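Local atomic coordinates of AT27789p (Drosophila melanogaster, PDB entry 5UZN), a protein that probably binds messenger RNA as a fly homologue of hnRNP F/H, the chain here being the third quasi-RNA recognition motif (qRRM3) of Glorund. Residues 11-16 / 64-69; 25-30 / 39-44; 29-34 / 79-84. All coordinates share one frame; numbering follows the deposited sequence.

Contact 1: residues 11-16 / 64-69; sequences YTIHMR and QVAMKR
Ile13 and the pair Ala66 and Met67 form a small, buried, wholly apolar contact between strand 11-16, an inner strand of the four-stranded sheet, and the C-terminal part of helix 60-68. The nearest backbone approach is Ile13 to Met67, whose CA atoms lie 7.5 Å apart. Ile13 meets both helix residues. With CG1 anti to the carbonyl carbon (chi1 -64°) and CD1 extended beyond it, the long branch runs from the strand into the corner between Ala66 and Met67. Its terminal methyl CD1 meets the methyl CB of Ala66 at 3.6 Å and the sulfur SD of Met67 at 3.7 Å. Met67 takes a different course: its chain is bent at both chi2 and chi3 and lies alongside Ile13, the two running past each other in opposite directions. The sulfur therefore also touches the short branch, with Met67 SD 3.8 Å from Ile13 CG2, and spans both arms of the isoleucine. Phe57 on the adjacent strand 52-57 packs against both Ile13 and Ala66, and Phe31 of helix 24-31 also touches Ala66, so the alanine methyl lies among larger apolar groups. A second helix packed across the central strands is characteristic of the βαββαβ fold of RNA recognition motifs.

Contact 2: residues 25-30 / 39-44; sequences NDVFKF and VRINYN
The N-to-C directions of helix 25-30 and strand 39-43 make an angle of 125°, with the axes 8.9 Å apart at the closest, and Val27 and Val39 bring the backbones nearest, at 7.2 Å between CA atoms. This is the first helix of the RNA recognition motif fold packing on the edge strand that follows it, on the sheet face that carries both helices. Two valines form the centre. Val27 CG1 touches Val39 CG2 at 3.6 Å, and the other methyl of the strand residue, Val39 CG1, lies 3.7 Å from Val27 CB; Val39 CG1 thus settles into the fork of Val27, the two side chains meeting obliquely. On the helix, Val27 CG1 is anti to the backbone N (chi1 179°), which leaves CG2 to face along the strand, where it meets Ile41 CD1 at 3.9 Å. Ile41 is a marginal partner, reaching in with the tip of its long branch. Met15 of strand 11-16 packs on Val27, joining Val27 to the central strand, while Pro36, in the loop between helix 24-31 and strand 38-43, touches Phe28 nearer the surface. Phe28 contributes the face of its ring in a CH-pi contact: Val39 CG2 sits 4.0 Å from the ring centroid and 17° off the normal, displaced toward the rim carrying CE2 and CZ.

Contact 3: residues 29-34 / 79-84; sequences KFFEPI and IELFYD
Two consecutive phenylalanines of helix 24-31, Phe30 and Phe31, meet Ile79, just before strand 80-86, and Leu81 within it; the two rings, turned edge to face, meet different parts of these side chains. CD2 of Phe30 stands 3.7 Å above the plane of Phe31, over its centre, while Phe31 CE1 lies in the plane of Phe30 at its edge. Both rings then present edges to one leucine. Leu81 CD1 lies near both ring planes, 4.0 Å from Phe31 CE1 and 4.1 Å from Phe30 CE2, so a single methyl fills the angle between them. The other methyl, Leu81 CD2, extends to 4.1 Å from Phe31 CZ, and Phe31 and Leu81 approach from opposite directions. Phe30 reaches the strand because its CG is anti to the backbone N (chi1 -175°), sending the far end of the ring toward Ile79. There the ring runs past the isoleucine in the opposite sense, its CE1 3.8 Å from Ile79 CG1 and its CZ 3.9 Å from Ile79 CB. The isoleucine is therefore touched at its branch point and on its long arm. Phe57 of strand 52-57 meets the Phe31 ring edge to face, and Ala66 of helix 60-68 also packs on Phe31. His70 and Met74, in the loop leading from that helix, border Phe30, placing the contact where the first helix, the second helix and the last strand of the sheet converge.

The three contacts together show how a single sheet face is closed by two helices. Contacts 1 and 3 lie about 4 Å apart between centres, on the neighbouring strands 11-16 and 80-86, which are joined by backbone hydrogen bonds; contact 2 sits about 13 Å from contact 1 and 10 Å from contact 3, over the opposite edge strand, 38-43. Helix 24-31 serves both contacts 2 and 3, so one helix touches residues at or next to both edge strands. Along the chain contact 2 is nested within contact 1, whereas contacts 1 and 3 interleave. Met15, on the strand of contact 1, also packs on Phe30, connecting strand 11-16 to the helix shared by contacts 2 and 3 in this quasi-RNA recognition motif.

Contact 1: residues 11-16 / 64-69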
# COMPACT_ATOMS: atom_id res chain seq x y z
N TYR A 11 7.79 -1.57 -8.46
CA TYR A 11 6.68 -2.48 -8.70
C TYR A 11 5.55 -2.14 -7.73
O TYR A 11 5.74 -2.17 -6.51
CB TYR A 11 7.12 -3.93 -8.54
CG TYR A 11 8.26 -4.27 -9.47
CD1 TYR A 11 9.58 -3.98 -9.13
CD2 TYR A 11 8.01 -4.88 -10.69
CE1 TYR A 11 10.62 -4.29 -9.98
CE2 TYR A 11 9.06 -5.19 -11.56
CZ TYR A 11 10.36 -4.90 -11.20
OH TYR A 11 11.40 -5.20 -12.05
N THR A 12 4.38 -1.84 -8.28
CA THR A 12 3.36 -1.08 -7.57
C THR A 12 2.17 -1.94 -7.16
O THR A 12 1.63 -2.71 -7.97
CB THR A 12 2.88 0.06 -8.45
OG1 THR A 12 4.03 0.82 -8.81
CG2 THR A 12 1.89 0.94 -7.71
N ILE A 13 1.75 -1.78 -5.91
CA ILE A 13 0.51 -2.36 -5.39
C ILE A 13 -0.41 -1.20 -5.03
O ILE A 13 -0.08 -0.39 -4.15
CB ILE A 13 0.77 -3.24 -4.17
CG1 ILE A 13 1.64 -4.44 -4.53
CG2 ILE A 13 -0.54 -3.71 -3.56
CD1 ILE A 13 1.82 -5.36 -3.33
N HIS A 14 -1.54 -1.10 -5.73
CA HIS A 14 -2.55 -0.10 -5.45
C HIS A 14 -3.49 -0.66 -4.40
O HIS A 14 -3.80 -1.85 -4.42
CB HIS A 14 -3.31 0.29 -6.73
CG HIS A 14 -4.35 1.33 -6.51
ND1 HIS A 14 -4.05 2.60 -6.05
CD2 HIS A 14 -5.71 1.29 -6.62
CE1 HIS A 14 -5.17 3.29 -5.91
NE2 HIS A 14 -6.19 2.52 -6.25
N MET A 15 -3.88 0.18 -3.45
CA MET A 15 -4.62 -0.28 -2.27
C MET A 15 -5.92 0.49 -2.17
O MET A 15 -5.93 1.71 -2.32
CB MET A 15 -3.79 -0.10 -0.98
CG MET A 15 -2.35 -0.59 -1.07
SD MET A 15 -1.32 -0.11 0.32
CE MET A 15 -1.98 -1.21 1.58
N ARG A 16 -7.02 -0.21 -1.93
CA ARG A 16 -8.29 0.45 -1.66
C ARG A 16 -8.85 0.02 -0.31
O ARG A 16 -8.52 -1.05 0.21
CB ARG A 16 -9.30 0.18 -2.77
CG ARG A 16 -8.83 0.68 -4.13
CD ARG A 16 -9.85 0.42 -5.21
NE ARG A 16 -10.86 1.46 -5.26
CZ ARG A 16 -10.65 2.63 -5.85
NH1 ARG A 16 -9.46 2.88 -6.42
NH2 ARG A 16 -11.62 3.54 -5.89
N GLN A 64 5.27 -9.34 -5.21
CA GLN A 64 4.44 -10.53 -5.30
C GLN A 64 4.23 -11.18 -3.94
O GLN A 64 3.12 -11.62 -3.63
CB GLN A 64 5.04 -11.50 -6.31
CG GLN A 64 5.08 -10.87 -7.70
CD GLN A 64 3.72 -10.35 -8.12
OE1 GLN A 64 2.83 -11.13 -8.39
NE2 GLN A 64 3.56 -9.03 -8.16
N VAL A 65 5.28 -11.24 -3.12
CA VAL A 65 5.11 -11.67 -1.74
C VAL A 65 4.11 -10.76 -1.03
O VAL A 65 3.17 -11.23 -0.38
CB VAL A 65 6.47 -11.70 -1.00
CG1 VAL A 65 6.27 -11.79 0.50
CG2 VAL A 65 7.31 -12.87 -1.49
N ALA A 66 4.25 -9.44 -1.21
CA ALA A 66 3.34 -8.51 -0.54
C ALA A 66 1.88 -8.70 -0.96
O ALA A 66 0.97 -8.50 -0.15
CB ALA A 66 3.77 -7.07 -0.80
N MET A 67 1.63 -9.09 -2.21
CA MET A 67 0.25 -9.35 -2.63
C MET A 67 -0.40 -10.47 -1.84
O MET A 67 -1.63 -10.47 -1.67
CB MET A 67 0.20 -9.65 -4.13
CG MET A 67 0.37 -8.42 -5.04
SD MET A 67 -0.95 -7.18 -4.95
CE MET A 67 -2.29 -8.07 -5.74
N LYS A 68 0.38 -11.45 -1.36
CA LYS A 68 -0.14 -12.59 -0.61
C LYS A 68 -0.04 -12.37 0.89
O LYS A 68 -1.03 -12.47 1.62
CB LYS A 68 0.64 -13.88 -0.94
CG LYS A 68 1.30 -13.94 -2.28
CD LYS A 68 0.30 -14.20 -3.38
CE LYS A 68 1.03 -14.44 -4.70
NZ LYS A 68 1.31 -13.15 -5.40
N ARG A 69 1.18 -12.08 1.36
CA ARG A 69 1.54 -12.16 2.76
C ARG A 69 1.50 -10.77 3.37
O ARG A 69 2.43 -9.97 3.20
CB ARG A 69 2.90 -12.82 2.90
CG ARG A 69 2.88 -14.29 2.50
CD ARG A 69 4.27 -14.81 2.17
NE ARG A 69 5.28 -14.33 3.10
CZ ARG A 69 6.55 -14.72 3.07
NH1 ARG A 69 7.42 -14.23 3.96
NH2 ARG A 69 6.96 -15.58 2.15

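Contact 2: residues 25-30 / 39-44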
# COMPACT_ATOMS: atom_id res chain seq x y z
N ASN A 25 2.85 4.99 7.86
CA ASN A 25 3.35 3.97 8.78
C ASN A 25 2.39 2.80 8.90
O ASN A 25 2.84 1.67 9.11
CB ASN A 25 3.67 4.59 10.15
CG ASN A 25 5.00 5.35 10.14
OD1 ASN A 25 5.94 5.01 9.40
ND2 ASN A 25 5.08 6.41 10.94
N ASP A 26 1.08 3.03 8.75
CA ASP A 26 0.15 1.90 8.74
C ASP A 26 0.34 1.02 7.50
O ASP A 26 0.15 -0.21 7.58
CB ASP A 26 -1.29 2.39 8.80
CG ASP A 26 -1.84 2.41 10.20
OD1 ASP A 26 -1.04 2.35 11.15
OD2 ASP A 26 -3.08 2.47 10.34
N VAL A 27 0.65 1.61 6.35
CA VAL A 27 0.93 0.78 5.18
C VAL A 27 2.19 -0.05 5.42
O VAL A 27 2.20 -1.26 5.18
CB VAL A 27 1.03 1.64 3.91
CG1 VAL A 27 1.34 0.78 2.68
CG2 VAL A 27 -0.31 2.29 3.66
N PHE A 28 3.24 0.56 5.93
CA PHE A 28 4.43 -0.18 6.23
C PHE A 28 4.10 -1.33 7.19
O PHE A 28 4.52 -2.41 6.99
CB PHE A 28 5.54 0.74 6.75
CG PHE A 28 6.27 1.52 5.68
CD1 PHE A 28 7.11 0.92 4.82
CD2 PHE A 28 6.12 2.88 5.57
CE1 PHE A 28 7.79 1.64 3.86
CE2 PHE A 28 6.79 3.60 4.61
CZ PHE A 28 7.62 2.97 3.75
N LYS A 29 3.29 -1.09 8.21
CA LYS A 29 2.95 -2.17 9.16
C LYS A 29 2.17 -3.28 8.48
O LYS A 29 2.30 -4.45 8.85
CB LYS A 29 2.14 -1.62 10.33
CG LYS A 29 2.94 -0.74 11.29
CD LYS A 29 2.05 -0.21 12.41
CE LYS A 29 2.83 0.72 13.35
NZ LYS A 29 1.95 1.33 14.40
N PHE A 30 1.36 -2.91 7.49
CA PHE A 30 0.51 -3.87 6.78
C PHE A 30 1.34 -4.89 6.02
O PHE A 30 1.00 -6.08 5.99
CB PHE A 30 -0.43 -3.10 5.85
CG PHE A 30 -1.44 -3.96 5.14
CD1 PHE A 30 -2.62 -4.32 5.77
CD2 PHE A 30 -1.19 -4.45 3.87
CE1 PHE A 30 -3.54 -5.12 5.13
CE2 PHE A 30 -2.12 -5.24 3.22
CZ PHE A 30 -3.30 -5.58 3.86
N VAL A 39 5.72 4.75 0.06
CA VAL A 39 4.27 4.65 0.17
C VAL A 39 3.70 6.02 -0.10
O VAL A 39 4.22 7.02 0.39
CB VAL A 39 3.80 4.20 1.57
CG1 VAL A 39 2.27 4.36 1.67
CG2 VAL A 39 4.23 2.77 1.84
N ARG A 40 2.66 6.04 -0.85
CA ARG A 40 1.91 7.33 -1.14
C ARG A 40 0.32 7.20 -0.86
O ARG A 40 -0.51 6.45 -1.45
CB ARG A 40 2.03 7.73 -2.61
CG ARG A 40 3.44 7.90 -3.12
CD ARG A 40 3.44 8.78 -4.37
NE ARG A 40 2.46 8.34 -5.36
CZ ARG A 40 2.18 9.01 -6.48
NH1 ARG A 40 1.27 8.54 -7.32
NH2 ARG A 40 2.80 10.16 -6.74
N ILE A 41 0.01 7.92 0.21
CA ILE A 41 -1.41 8.01 0.53
C ILE A 41 -2.03 9.00 -0.43
O ILE A 41 -1.43 10.03 -0.72
CB ILE A 41 -1.58 8.47 1.99
CG1 ILE A 41 -0.80 7.54 2.95
CG2 ILE A 41 -3.07 8.63 2.30
CD1 ILE A 41 -1.27 6.02 2.98
N ASN A 42 -3.22 8.67 -0.98
CA ASN A 42 -3.92 9.54 -1.91
C ASN A 42 -4.92 10.43 -1.18
O ASN A 42 -5.65 9.99 -0.29
CB ASN A 42 -4.65 8.73 -2.99
CG ASN A 42 -3.70 8.05 -3.94
OD1 ASN A 42 -2.71 8.63 -4.36
ND2 ASN A 42 -3.99 6.79 -4.27
N TYR A 43 -4.96 11.70 -1.59
CA TYR A 43 -5.89 12.69 -1.05
C TYR A 43 -6.62 13.36 -2.21
O TYR A 43 -6.23 13.25 -3.37
CB TYR A 43 -5.15 13.77 -0.22
CG TYR A 43 -4.27 13.24 0.90
CD1 TYR A 43 -3.04 12.67 0.63
CD2 TYR A 43 -4.67 13.35 2.23
CE1 TYR A 43 -2.23 12.20 1.65
CE2 TYR A 43 -3.86 12.86 3.26
CZ TYR A 43 -2.64 12.30 2.96
OH TYR A 43 -1.80 11.81 3.94
N ASN A 44 -7.70 14.08 -1.88
CA ASN A 44 -8.24 15.04 -2.85
C ASN A 44 -7.46 16.37 -2.79
O ASN A 44 -6.51 16.54 -2.01
CB ASN A 44 -9.73 15.26 -2.61
CG ASN A 44 -10.03 15.92 -1.27
OD1 ASN A 44 -9.18 16.58 -0.64
ND2 ASN A 44 -11.26 15.75 -0.82

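Contact 3: residues 29-34 / 79-84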
# COMPACT_ATOMS: atom_id res chain seq x y z
N LYS A 29 3.29 -1.09 8.21
CA LYS A 29 2.95 -2.17 9.16
C LYS A 29 2.17 -3.28 8.48
O LYS A 29 2.30 -4.45 8.85
CB LYS A 29 2.14 -1.62 10.33
CG LYS A 29 2.94 -0.74 11.29
CD LYS A 29 2.05 -0.21 12.41
CE LYS A 29 2.83 0.72 13.35
NZ LYS A 29 1.95 1.33 14.40
N PHE A 30 1.36 -2.91 7.49
CA PHE A 30 0.51 -3.87 6.78
C PHE A 30 1.34 -4.89 6.02
O PHE A 30 1.00 -6.08 5.99
CB PHE A 30 -0.43 -3.10 5.85
CG PHE A 30 -1.44 -3.96 5.14
CD1 PHE A 30 -2.62 -4.32 5.77
CD2 PHE A 30 -1.19 -4.45 3.87
CE1 PHE A 30 -3.54 -5.12 5.13
CE2 PHE A 30 -2.12 -5.24 3.22
CZ PHE A 30 -3.30 -5.58 3.86
N PHE A 31 2.45 -4.47 5.41
CA PHE A 31 3.26 -5.36 4.59
C PHE A 31 4.46 -5.94 5.32
O PHE A 31 5.25 -6.67 4.70
CB PHE A 31 3.75 -4.63 3.34
CG PHE A 31 2.67 -4.29 2.37
CD1 PHE A 31 1.95 -5.29 1.72
CD2 PHE A 31 2.37 -2.97 2.10
CE1 PHE A 31 0.96 -4.98 0.83
CE2 PHE A 31 1.38 -2.64 1.20
CZ PHE A 31 0.67 -3.65 0.57
N GLU A 32 4.66 -5.63 6.60
CA GLU A 32 5.87 -6.10 7.25
C GLU A 32 5.82 -7.62 7.31
O GLU A 32 4.74 -8.18 7.45
CB GLU A 32 6.03 -5.49 8.66
CG GLU A 32 5.07 -6.05 9.68
CD GLU A 32 5.01 -5.23 10.95
OE1 GLU A 32 4.27 -5.64 11.87
OE2 GLU A 32 5.69 -4.17 11.02
N PRO A 33 6.98 -8.30 7.21
CA PRO A 33 8.37 -7.82 7.13
C PRO A 33 8.75 -7.23 5.80
O PRO A 33 9.83 -6.65 5.66
CB PRO A 33 9.19 -9.09 7.39
CG PRO A 33 8.33 -10.18 6.88
CD PRO A 33 6.91 -9.77 7.21
N ILE A 34 7.90 -7.36 4.81
CA ILE A 34 8.24 -6.89 3.48
C ILE A 34 8.13 -5.37 3.44
O ILE A 34 7.20 -4.75 3.96
CB ILE A 34 7.38 -7.55 2.40
CG1 ILE A 34 7.70 -9.05 2.33
CG2 ILE A 34 7.66 -6.92 1.05
CD1 ILE A 34 9.05 -9.34 1.73
N ILE A 79 -8.43 -4.53 3.33
CA ILE A 79 -7.76 -3.78 2.27
C ILE A 79 -7.83 -4.58 0.97
O ILE A 79 -7.55 -5.79 0.98
CB ILE A 79 -6.30 -3.49 2.65
CG1 ILE A 79 -6.22 -2.73 3.99
CG2 ILE A 79 -5.56 -2.80 1.51
CD1 ILE A 79 -7.02 -1.44 4.01
N GLU A 80 -8.16 -3.93 -0.14
CA GLU A 80 -8.07 -4.56 -1.45
C GLU A 80 -6.76 -4.20 -2.12
O GLU A 80 -6.45 -3.01 -2.27
CB GLU A 80 -9.21 -4.12 -2.36
CG GLU A 80 -10.58 -4.61 -2.04
CD GLU A 80 -11.51 -4.20 -3.14
OE1 GLU A 80 -11.69 -5.02 -4.07
OE2 GLU A 80 -11.99 -3.04 -3.12
N LEU A 81 -6.01 -5.21 -2.56
CA LEU A 81 -4.72 -5.02 -3.20
C LEU A 81 -4.85 -5.28 -4.70
O LEU A 81 -5.52 -6.23 -5.11
CB LEU A 81 -3.66 -5.94 -2.61
CG LEU A 81 -3.44 -5.75 -1.11
CD1 LEU A 81 -2.31 -6.65 -0.64
CD2 LEU A 81 -3.14 -4.28 -0.82
N PHE A 82 -4.21 -4.44 -5.50
CA PHE A 82 -4.18 -4.56 -6.96
C PHE A 82 -2.75 -4.37 -7.42
O PHE A 82 -2.15 -3.32 -7.15
CB PHE A 82 -5.07 -3.51 -7.63
CG PHE A 82 -6.48 -3.51 -7.14
CD1 PHE A 82 -6.85 -2.75 -6.04
CD2 PHE A 82 -7.44 -4.29 -7.78
CE1 PHE A 82 -8.15 -2.76 -5.59
CE2 PHE A 82 -8.74 -4.30 -7.33
CZ PHE A 82 -9.09 -3.53 -6.25
N TYR A 83 -2.21 -5.38 -8.09
CA TYR A 83 -0.85 -5.29 -8.61
C TYR A 83 -0.87 -4.50 -9.90
O TYR A 83 -1.39 -4.98 -10.91
CB TYR A 83 -0.26 -6.68 -8.85
CG TYR A 83 1.15 -6.56 -9.40
CD1 TYR A 83 2.11 -5.87 -8.69
CD2 TYR A 83 1.50 -7.09 -10.63
CE1 TYR A 83 3.38 -5.72 -9.17
CE2 TYR A 83 2.79 -6.96 -11.12
CZ TYR A 83 3.72 -6.27 -10.38
OH TYR A 83 5.01 -6.12 -10.83
N ASP A 84 -0.30 -3.29 -9.88
CA ASP A 84 -0.33 -2.44 -11.06
C ASP A 84 0.95 -2.53 -11.89
O ASP A 84 1.10 -1.78 -12.86
CB ASP A 84 -0.58 -0.98 -10.65
CG ASP A 84 -2.04 -0.73 -10.26
OD1 ASP A 84 -2.86 -1.68 -10.23
OD2 ASP A 84 -2.37 0.43 -9.94